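TlmII (Streptoalloteichus hindustanus, PDB 4HVM) takes part in tallysomycin biosynthesis as a member of the nonribosomal peptide synthetase condensation-domain family, and may bind phosphopantetheine. Local coordinates at residues His141-Val153 / Asp282-Leu296. Residues are numbered along the deposited sequence; the frame is centred on the assembly and turned at random.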
ATOM      1  N   HIS A 141      -2.442 -11.589   1.538  1.00 15.09           N
ATOM      2  CA  HIS A 141      -2.334 -11.032   2.879  1.00 17.03           C
ATOM      3  C   HIS A 141      -1.156 -10.063   2.902  1.00 17.84           C
ATOM      4  O   HIS A 141      -0.091 -10.361   2.357  1.00 28.22           O
ATOM      5  CB  HIS A 141      -2.106 -12.169   3.874  1.00 24.28           C
ATOM      6  CG  HIS A 141      -2.375 -11.800   5.298  1.00 22.69           C
ATOM      7  ND1 HIS A 141      -1.542 -10.980   6.026  1.00 19.99           N
ATOM      8  CD2 HIS A 141      -3.378 -12.158   6.135  1.00 18.81           C
ATOM      9  CE1 HIS A 141      -2.022 -10.842   7.248  1.00 17.88           C
ATOM     10  NE2 HIS A 141      -3.137 -11.546   7.340  1.00 14.65           N
ATOM     11  N   GLN A 142      -1.344  -8.908   3.531  1.00 14.66           N
ATOM     12  CA  GLN A 142      -0.334  -7.850   3.508  1.00 17.78           C
ATOM     13  C   GLN A 142       0.920  -8.188   4.314  1.00 22.41           C
ATOM     14  O   GLN A 142       1.940  -7.512   4.193  1.00 33.08           O
ATOM     15  CB  GLN A 142      -0.923  -6.526   4.000  1.00 11.19           C
ATOM     16  CG  GLN A 142      -1.297  -6.529   5.472  1.00 30.69           C
ATOM     17  CD  GLN A 142      -1.470  -5.132   6.032  1.00 30.29           C
ATOM     18  OE1 GLN A 142      -2.537  -4.529   5.910  1.00 31.17           O
ATOM     19  NE2 GLN A 142      -0.417  -4.609   6.652  1.00 33.50           N
HETATM   20  N   MSE A 143       0.839  -9.228   5.139  1.00 16.24           N
HETATM   21  CA  MSE A 143       1.986  -9.666   5.929  1.00 18.79           C
HETATM   22  C   MSE A 143       2.878 -10.617   5.136  1.00 21.74           C
HETATM   23  O   MSE A 143       3.882 -11.115   5.646  1.00 20.60           O
HETATM   24  CB  MSE A 143       1.524 -10.335   7.224  1.00 18.68           C
HETATM   25  CG  MSE A 143       0.988  -9.367   8.262  1.00 15.79           C
HETATM   26 SE   MSE A 143       0.406 -10.260   9.888  0.75 41.13          SE
HETATM   27  CE  MSE A 143       2.001 -11.320  10.229  1.00 53.41           C
ATOM     28  N   LEU A 144       2.494 -10.870   3.890  1.00 12.76           N
ATOM     29  CA  LEU A 144       3.291 -11.689   2.990  1.00 20.15           C
ATOM     30  C   LEU A 144       3.781 -10.859   1.814  1.00 19.32           C
ATOM     31  O   LEU A 144       4.951 -10.913   1.453  1.00 29.16           O
ATOM     32  CB  LEU A 144       2.481 -12.882   2.478  1.00 12.94           C
ATOM     33  CG  LEU A 144       2.135 -13.976   3.491  1.00 13.75           C
ATOM     34  CD1 LEU A 144       1.591 -15.201   2.781  1.00 13.97           C
ATOM     35  CD2 LEU A 144       3.349 -14.336   4.330  1.00 14.71           C
ATOM     36  N   LEU A 145       2.875 -10.088   1.222  1.00 17.80           N
ATOM     37  CA  LEU A 145       3.204  -9.265   0.066  1.00 18.04           C
ATOM     38  C   LEU A 145       2.772  -7.816   0.267  1.00 19.11           C
ATOM     39  O   LEU A 145       1.610  -7.547   0.569  1.00 21.52           O
ATOM     40  CB  LEU A 145       2.528  -9.826  -1.186  1.00 18.69           C
ATOM     41  CG  LEU A 145       2.768 -11.304  -1.497  1.00 18.36           C
ATOM     42  CD1 LEU A 145       2.028 -11.712  -2.760  1.00 16.47           C
ATOM     43  CD2 LEU A 145       4.252 -11.588  -1.630  1.00 15.47           C
ATOM     44  N   ASP A 146       3.709  -6.886   0.103  1.00 12.74           N
ATOM     45  CA  ASP A 146       3.374  -5.469   0.106  1.00 18.23           C
ATOM     46  C   ASP A 146       2.987  -5.023  -1.305  1.00 25.65           C
ATOM     47  O   ASP A 146       2.851  -5.854  -2.205  1.00 19.08           O
ATOM     48  CB  ASP A 146       4.522  -4.620   0.667  1.00 25.68           C
ATOM     49  CG  ASP A 146       5.853  -4.888  -0.019  1.00 30.57           C
ATOM     50  OD1 ASP A 146       5.872  -5.502  -1.107  1.00 26.63           O
ATOM     51  OD2 ASP A 146       6.891  -4.468   0.537  1.00 34.77           O
ATOM     52  N   ALA A 147       2.816  -3.718  -1.492  1.00 27.29           N
ATOM     53  CA  ALA A 147       2.375  -3.168  -2.773  1.00 21.28           C
ATOM     54  C   ALA A 147       3.248  -3.593  -3.954  1.00 20.26           C
ATOM     55  O   ALA A 147       2.739  -4.001  -4.999  1.00 23.60           O
ATOM     56  CB  ALA A 147       2.295  -1.646  -2.691  1.00 26.60           C
ATOM     57  N   ARG A 148       4.561  -3.496  -3.774  1.00 22.25           N
ATOM     58  CA  ARG A 148       5.509  -3.819  -4.832  1.00 21.11           C
ATOM     59  C   ARG A 148       5.589  -5.319  -5.095  1.00 26.52           C
ATOM     60  O   ARG A 148       5.688  -5.749  -6.246  1.00 32.50           O
ATOM     61  CB  ARG A 148       6.895  -3.266  -4.491  1.00 18.24           C
ATOM     62  CG  ARG A 148       7.957  -3.525  -5.551  1.00 24.79           C
ATOM     63  CD  ARG A 148       9.268  -2.844  -5.195  1.00 32.78           C
ATOM     64  NE  ARG A 148      10.305  -3.068  -6.198  1.00 46.50           N
ATOM     65  CZ  ARG A 148      11.517  -2.523  -6.156  1.00 59.55           C
ATOM     66  NH1 ARG A 148      11.848  -1.714  -5.157  1.00 55.97           N
ATOM     67  NH2 ARG A 148      12.397  -2.782  -7.113  1.00 67.58           N
ATOM     68  N   SER A 149       5.544  -6.113  -4.029  1.00 23.50           N
ATOM     69  CA  SER A 149       5.697  -7.564  -4.140  1.00 16.91           C
ATOM     70  C   SER A 149       4.570  -8.225  -4.930  1.00 17.57           C
ATOM     71  O   SER A 149       4.777  -9.265  -5.558  1.00 19.88           O
ATOM     72  CB  SER A 149       5.810  -8.204  -2.753  1.00 17.46           C
ATOM     73  OG  SER A 149       6.995  -7.777  -2.093  1.00 23.02           O
ATOM     74  N   ARG A 150       3.384  -7.624  -4.898  1.00 16.60           N
ATOM     75  CA  ARG A 150       2.242  -8.167  -5.626  1.00 14.75           C
ATOM     76  C   ARG A 150       2.513  -8.191  -7.126  1.00 21.54           C
ATOM     77  O   ARG A 150       2.218  -9.174  -7.801  1.00 32.03           O
ATOM     78  CB  ARG A 150       0.970  -7.371  -5.333  1.00 16.26           C
ATOM     79  CG  ARG A 150       0.569  -7.339  -3.869  1.00 11.93           C
ATOM     80  CD  ARG A 150      -0.814  -6.728  -3.696  1.00  9.42           C
ATOM     81  NE  ARG A 150      -0.963  -6.072  -2.400  1.00 24.33           N
ATOM     82  CZ  ARG A 150      -0.913  -4.756  -2.217  1.00 21.21           C
ATOM     83  NH1 ARG A 150      -0.734  -3.945  -3.250  1.00 14.01           N
ATOM     84  NH2 ARG A 150      -1.053  -4.253  -0.999  1.00 24.82           N
ATOM     85  N   TYR A 151       3.085  -7.110  -7.641  1.00 18.80           N
ATOM     86  CA  TYR A 151       3.406  -7.033  -9.060  1.00 17.23           C
ATOM     87  C   TYR A 151       4.675  -7.811  -9.404  1.00 20.80           C
ATOM     88  O   TYR A 151       4.857  -8.245 -10.542  1.00 22.19           O
ATOM     89  CB  TYR A 151       3.524  -5.577  -9.501  1.00 12.50           C
ATOM     90  CG  TYR A 151       2.192  -4.885  -9.643  1.00 23.23           C
ATOM     91  CD1 TYR A 151       1.286  -5.291 -10.609  1.00 16.36           C
ATOM     92  CD2 TYR A 151       1.842  -3.822  -8.823  1.00 11.46           C
ATOM     93  CE1 TYR A 151       0.066  -4.666 -10.752  1.00 18.51           C
ATOM     94  CE2 TYR A 151       0.621  -3.186  -8.960  1.00 23.17           C
ATOM     95  CZ  TYR A 151      -0.262  -3.613  -9.927  1.00 21.08           C
ATOM     96  OH  TYR A 151      -1.478  -2.987 -10.070  1.00 23.62           O
HETATM   97  N   MSE A 152       5.553  -7.979  -8.419  1.00 23.66           N
HETATM   98  CA  MSE A 152       6.736  -8.815  -8.594  1.00 14.35           C
HETATM   99  C   MSE A 152       6.295 -10.249  -8.853  1.00 21.48           C
HETATM  100  O   MSE A 152       6.762 -10.900  -9.791  1.00 27.44           O
HETATM  101  CB  MSE A 152       7.637  -8.762  -7.357  1.00 14.46           C
HETATM  102  CG  MSE A 152       8.256  -7.401  -7.088  1.00 27.41           C
HETATM  103 SE   MSE A 152       9.592  -7.443  -5.666  0.76 34.50          SE
HETATM  104  CE  MSE A 152      10.969  -8.423  -6.627  1.00 17.73           C
ATOM    105  N   VAL A 153       5.373 -10.726  -8.021  1.00 16.68           N
ATOM    106  CA  VAL A 153       4.848 -12.079  -8.146  1.00 16.45           C
ATOM    107  C   VAL A 153       4.104 -12.260  -9.463  1.00 22.51           C
ATOM    108  O   VAL A 153       4.313 -13.246 -10.168  1.00 28.84           O
ATOM    109  CB  VAL A 153       3.910 -12.437  -6.972  1.00 13.15           C
ATOM    110  CG1 VAL A 153       3.225 -13.774  -7.217  1.00 13.51           C
ATOM    111  CG2 VAL A 153       4.684 -12.471  -5.670  1.00 16.13           C
ATOM    112  N   ASP A 282       9.027   2.332   0.923  1.00 24.68           N
ATOM    113  CA  ASP A 282       9.572   1.033   0.553  1.00 22.02           C
ATOM    114  C   ASP A 282      11.010   0.956   1.045  1.00 22.03           C
ATOM    115  O   ASP A 282      11.865   1.725   0.603  1.00 29.02           O
ATOM    116  CB  ASP A 282       9.521   0.834  -0.964  1.00 34.28           C
ATOM    117  CG  ASP A 282       9.754  -0.610  -1.373  1.00 40.87           C
ATOM    118  OD1 ASP A 282      10.281  -1.387  -0.549  1.00 45.47           O
ATOM    119  OD2 ASP A 282       9.410  -0.969  -2.519  1.00 39.45           O
ATOM    120  N   LEU A 283      11.272   0.027   1.957  1.00 22.46           N
ATOM    121  CA  LEU A 283      12.597  -0.099   2.558  1.00 25.51           C
ATOM    122  C   LEU A 283      13.636  -0.690   1.603  1.00 32.95           C
ATOM    123  O   LEU A 283      14.832  -0.666   1.890  1.00 43.79           O
ATOM    124  CB  LEU A 283      12.530  -0.916   3.852  1.00 19.68           C
ATOM    125  CG  LEU A 283      11.631  -0.345   4.950  1.00 15.11           C
ATOM    126  CD1 LEU A 283      11.662  -1.218   6.195  1.00 11.15           C
ATOM    127  CD2 LEU A 283      12.027   1.086   5.283  1.00 12.63           C
ATOM    128  N   ARG A 284      13.172  -1.224   0.476  1.00 30.11           N
ATOM    129  CA  ARG A 284      14.066  -1.761  -0.544  1.00 28.98           C
ATOM    130  C   ARG A 284      14.910  -0.648  -1.155  1.00 32.33           C
ATOM    131  O   ARG A 284      16.123  -0.783  -1.299  1.00 37.06           O
ATOM    132  CB  ARG A 284      13.266  -2.457  -1.648  1.00 31.87           C
ATOM    133  CG  ARG A 284      12.491  -3.691  -1.208  1.00 25.98           C
ATOM    134  CD  ARG A 284      11.624  -4.214  -2.343  1.00 13.97           C
ATOM    135  NE  ARG A 284      10.818  -5.360  -1.935  1.00 14.36           N
ATOM    136  CZ  ARG A 284       9.658  -5.265  -1.297  1.00 25.09           C
ATOM    137  NH1 ARG A 284       9.162  -4.074  -0.990  1.00 21.03           N
ATOM    138  NH2 ARG A 284       8.992  -6.362  -0.964  1.00 31.62           N
ATOM    139  N   ASP A 285      14.256   0.451  -1.517  1.00 33.81           N
ATOM    140  CA  ASP A 285      14.934   1.572  -2.153  1.00 41.12           C
ATOM    141  C   ASP A 285      15.719   2.385  -1.131  1.00 38.17           C
ATOM    142  O   ASP A 285      16.843   2.814  -1.392  1.00 46.90           O
ATOM    143  CB  ASP A 285      13.920   2.474  -2.860  1.00 46.82           C
ATOM    144  CG  ASP A 285      13.135   1.741  -3.930  1.00 57.57           C
ATOM    145  OD1 ASP A 285      13.718   0.849  -4.585  1.00 57.78           O
ATOM    146  OD2 ASP A 285      11.938   2.056  -4.118  1.00 64.84           O
ATOM    147  N   HIS A 286      15.114   2.591   0.035  1.00 27.01           N
ATOM    148  CA  HIS A 286      15.691   3.440   1.071  1.00 18.94           C
ATOM    149  C   HIS A 286      16.889   2.810   1.781  1.00 21.80           C
ATOM    150  O   HIS A 286      17.845   3.502   2.141  1.00 24.93           O
ATOM    151  CB  HIS A 286      14.617   3.819   2.092  1.00 20.68           C
ATOM    152  CG  HIS A 286      15.126   4.667   3.215  1.00 29.73           C
ATOM    153  ND1 HIS A 286      15.071   4.270   4.534  1.00 31.90           N
ATOM    154  CD2 HIS A 286      15.709   5.890   3.214  1.00 29.64           C
ATOM    155  CE1 HIS A 286      15.594   5.212   5.298  1.00 29.16           C
ATOM    156  NE2 HIS A 286      15.990   6.204   4.521  1.00 29.25           N
ATOM    157  N   LEU A 287      16.834   1.498   1.988  1.00 22.04           N
ATOM    158  CA  LEU A 287      17.888   0.799   2.721  1.00 17.52           C
ATOM    159  C   LEU A 287      18.720  -0.130   1.843  1.00 18.81           C
ATOM    160  O   LEU A 287      19.553  -0.890   2.343  1.00 21.73           O
ATOM    161  CB  LEU A 287      17.298   0.024   3.900  1.00 16.51           C
ATOM    162  CG  LEU A 287      16.734   0.869   5.046  1.00 19.81           C
ATOM    163  CD1 LEU A 287      16.300  -0.008   6.216  1.00 20.23           C
ATOM    164  CD2 LEU A 287      17.742   1.914   5.501  1.00 19.10           C
ATOM    165  N   GLN A 288      18.489  -0.057   0.537  1.00 22.46           N
ATOM    166  CA  GLN A 288      19.214  -0.870  -0.438  1.00 23.34           C
ATOM    167  C   GLN A 288      19.131  -2.371  -0.165  1.00 26.38           C
ATOM    168  O   GLN A 288      20.102  -3.098  -0.367  1.00 27.14           O
ATOM    169  CB  GLN A 288      20.674  -0.417  -0.566  1.00 25.00           C
ATOM    170  CG  GLN A 288      20.863   0.779  -1.483  1.00 31.13           C
ATOM    171  CD  GLN A 288      20.300   2.056  -0.894  1.00 39.64           C
ATOM    172  OE1 GLN A 288      20.524   2.366   0.278  1.00 44.31           O
ATOM    173  NE2 GLN A 288      19.559   2.803  -1.704  1.00 40.79           N
ATOM    174  N   LEU A 289      17.969  -2.829   0.292  1.00 30.40           N
ATOM    175  CA  LEU A 289      17.693  -4.257   0.350  1.00 31.49           C
ATOM    176  C   LEU A 289      17.422  -4.702  -1.083  1.00 44.23           C
ATOM    177  O   LEU A 289      16.961  -3.906  -1.901  1.00 52.76           O
ATOM    178  CB  LEU A 289      16.490  -4.550   1.248  1.00 15.56           C
ATOM    179  CG  LEU A 289      16.459  -3.870   2.618  1.00 26.69           C
ATOM    180  CD1 LEU A 289      15.208  -4.260   3.399  1.00 14.42           C
ATOM    181  CD2 LEU A 289      17.717  -4.182   3.423  1.00 15.78           C
ATOM    182  N   GLY A 290      17.710  -5.960  -1.396  1.00 18.24           N
ATOM    183  CA  GLY A 290      17.617  -6.418  -2.771  1.00 40.33           C
ATOM    184  C   GLY A 290      16.211  -6.488  -3.336  1.00 32.75           C
ATOM    185  O   GLY A 290      15.253  -5.989  -2.742  1.00 33.23           O
ATOM    186  N   SER A 291      16.086  -7.113  -4.501  1.00 31.76           N
ATOM    187  CA  SER A 291      14.776  -7.370  -5.083  1.00 32.86           C
ATOM    188  C   SER A 291      14.071  -8.477  -4.299  1.00 30.42           C
ATOM    189  O   SER A 291      13.940  -9.608  -4.768  1.00 27.41           O
ATOM    190  CB  SER A 291      14.904  -7.741  -6.559  1.00 20.86           C
ATOM    191  OG  SER A 291      15.871  -8.758  -6.742  1.00 64.46           O
ATOM    192  N   VAL A 292      13.622  -8.138  -3.096  1.00 28.29           N
ATOM    193  CA  VAL A 292      13.036  -9.122  -2.194  1.00 25.15           C
ATOM    194  C   VAL A 292      11.517  -9.141  -2.285  1.00 27.48           C
ATOM    195  O   VAL A 292      10.870  -8.101  -2.186  1.00 31.44           O
ATOM    196  CB  VAL A 292      13.432  -8.836  -0.729  1.00 22.48           C
ATOM    197  CG1 VAL A 292      12.747  -9.814   0.217  1.00 25.20           C
ATOM    198  CG2 VAL A 292      14.940  -8.899  -0.567  1.00 22.88           C
ATOM    199  N   VAL A 293      10.953 -10.328  -2.482  1.00 29.11           N
ATOM    200  CA  VAL A 293       9.508 -10.501  -2.412  1.00 27.49           C
ATOM    201  C   VAL A 293       9.117 -10.709  -0.957  1.00 22.22           C
ATOM    202  O   VAL A 293       9.519 -11.692  -0.337  1.00 28.68           O
ATOM    203  CB  VAL A 293       9.032 -11.714  -3.247  1.00 31.61           C
ATOM    204  CG1 VAL A 293       7.571 -12.033  -2.961  1.00 19.82           C
ATOM    205  CG2 VAL A 293       9.233 -11.454  -4.726  1.00 20.61           C
ATOM    206  N   GLY A 294       8.343  -9.772  -0.416  1.00 19.05           N
ATOM    207  CA  GLY A 294       7.908  -9.844   0.966  1.00 16.63           C
ATOM    208  C   GLY A 294       7.502  -8.506   1.555  1.00 15.21           C
ATOM    209  O   GLY A 294       7.523  -7.483   0.868  1.00 33.25           O
ATOM    210  N   PRO A 295       7.128  -8.507   2.842  1.00 15.07           N
ATOM    211  CA  PRO A 295       6.728  -7.285   3.546  1.00 13.95           C
ATOM    212  C   PRO A 295       7.921  -6.410   3.925  1.00 22.39           C
ATOM    213  O   PRO A 295       8.585  -6.669   4.929  1.00 26.59           O
ATOM    214  CB  PRO A 295       6.046  -7.819   4.807  1.00 14.42           C
ATOM    215  CG  PRO A 295       6.696  -9.137   5.053  1.00 21.44           C
ATOM    216  CD  PRO A 295       7.021  -9.703   3.698  1.00 20.14           C
ATOM    217  N   LEU A 296       8.175  -5.377   3.128  1.00 19.62           N
ATOM    218  CA  LEU A 296       9.267  -4.449   3.391  1.00 18.88           C
ATOM    219  C   LEU A 296       8.816  -2.995   3.230  1.00 19.71           C
ATOM    220  O   LEU A 296       9.628  -2.101   2.993  1.00 26.36           O
ATOM    221  CB  LEU A 296      10.456  -4.754   2.478  1.00 12.86           C
ATOM    222  CG  LEU A 296      11.215  -6.045   2.801  1.00 17.10           C
ATOM    223  CD1 LEU A 296      12.343  -6.260   1.814  1.00 22.40           C
ATOM    224  CD2 LEU A 296      11.750  -6.020   4.227  1.00 14.32           C
TER
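D146 and R284 meet in a salt bridge that ties the turn between strand 133-141 and helix 147-161 to the short helix 283-286. R284 NH1 reaches D146 OD2 at 2.8 Å on its syn side, nearly in the guanidinium plane. D146 OD2 also accepts from L296 N, 3.0 Å away and above the carboxylate plane, and hydrogen-bonds T297 OG1. D146 OD1 instead N-caps helix 147-161, accepting S149 N; chi1 of 53° turns the carboxylate back over that first turn. In R284 each nitrogen has work: NE and NH2 grip V292 O side-on, while NH1 also binds D282 OD1 at 2.9 Å, the atom that caps R284's own helix. S149, small and polar, accepts G294 N through OG (2.9 Å). Further out, the extended chain of R148 brings NH1 to D285 OD1 (3.2 Å). V293 adds apolar packing against L145, M152 and V153, and P295 sets its ring carbons CG and CD against M143 O and L144 O. H141-A147 aligns with the family's HHxxxDG motif, but with Q142 at the second histidine and A147 at the glycine. As in relatives, the motif's aspartate therefore probably serves structure: its buried charge is paired with arginine and clamps the two halves of the fold together.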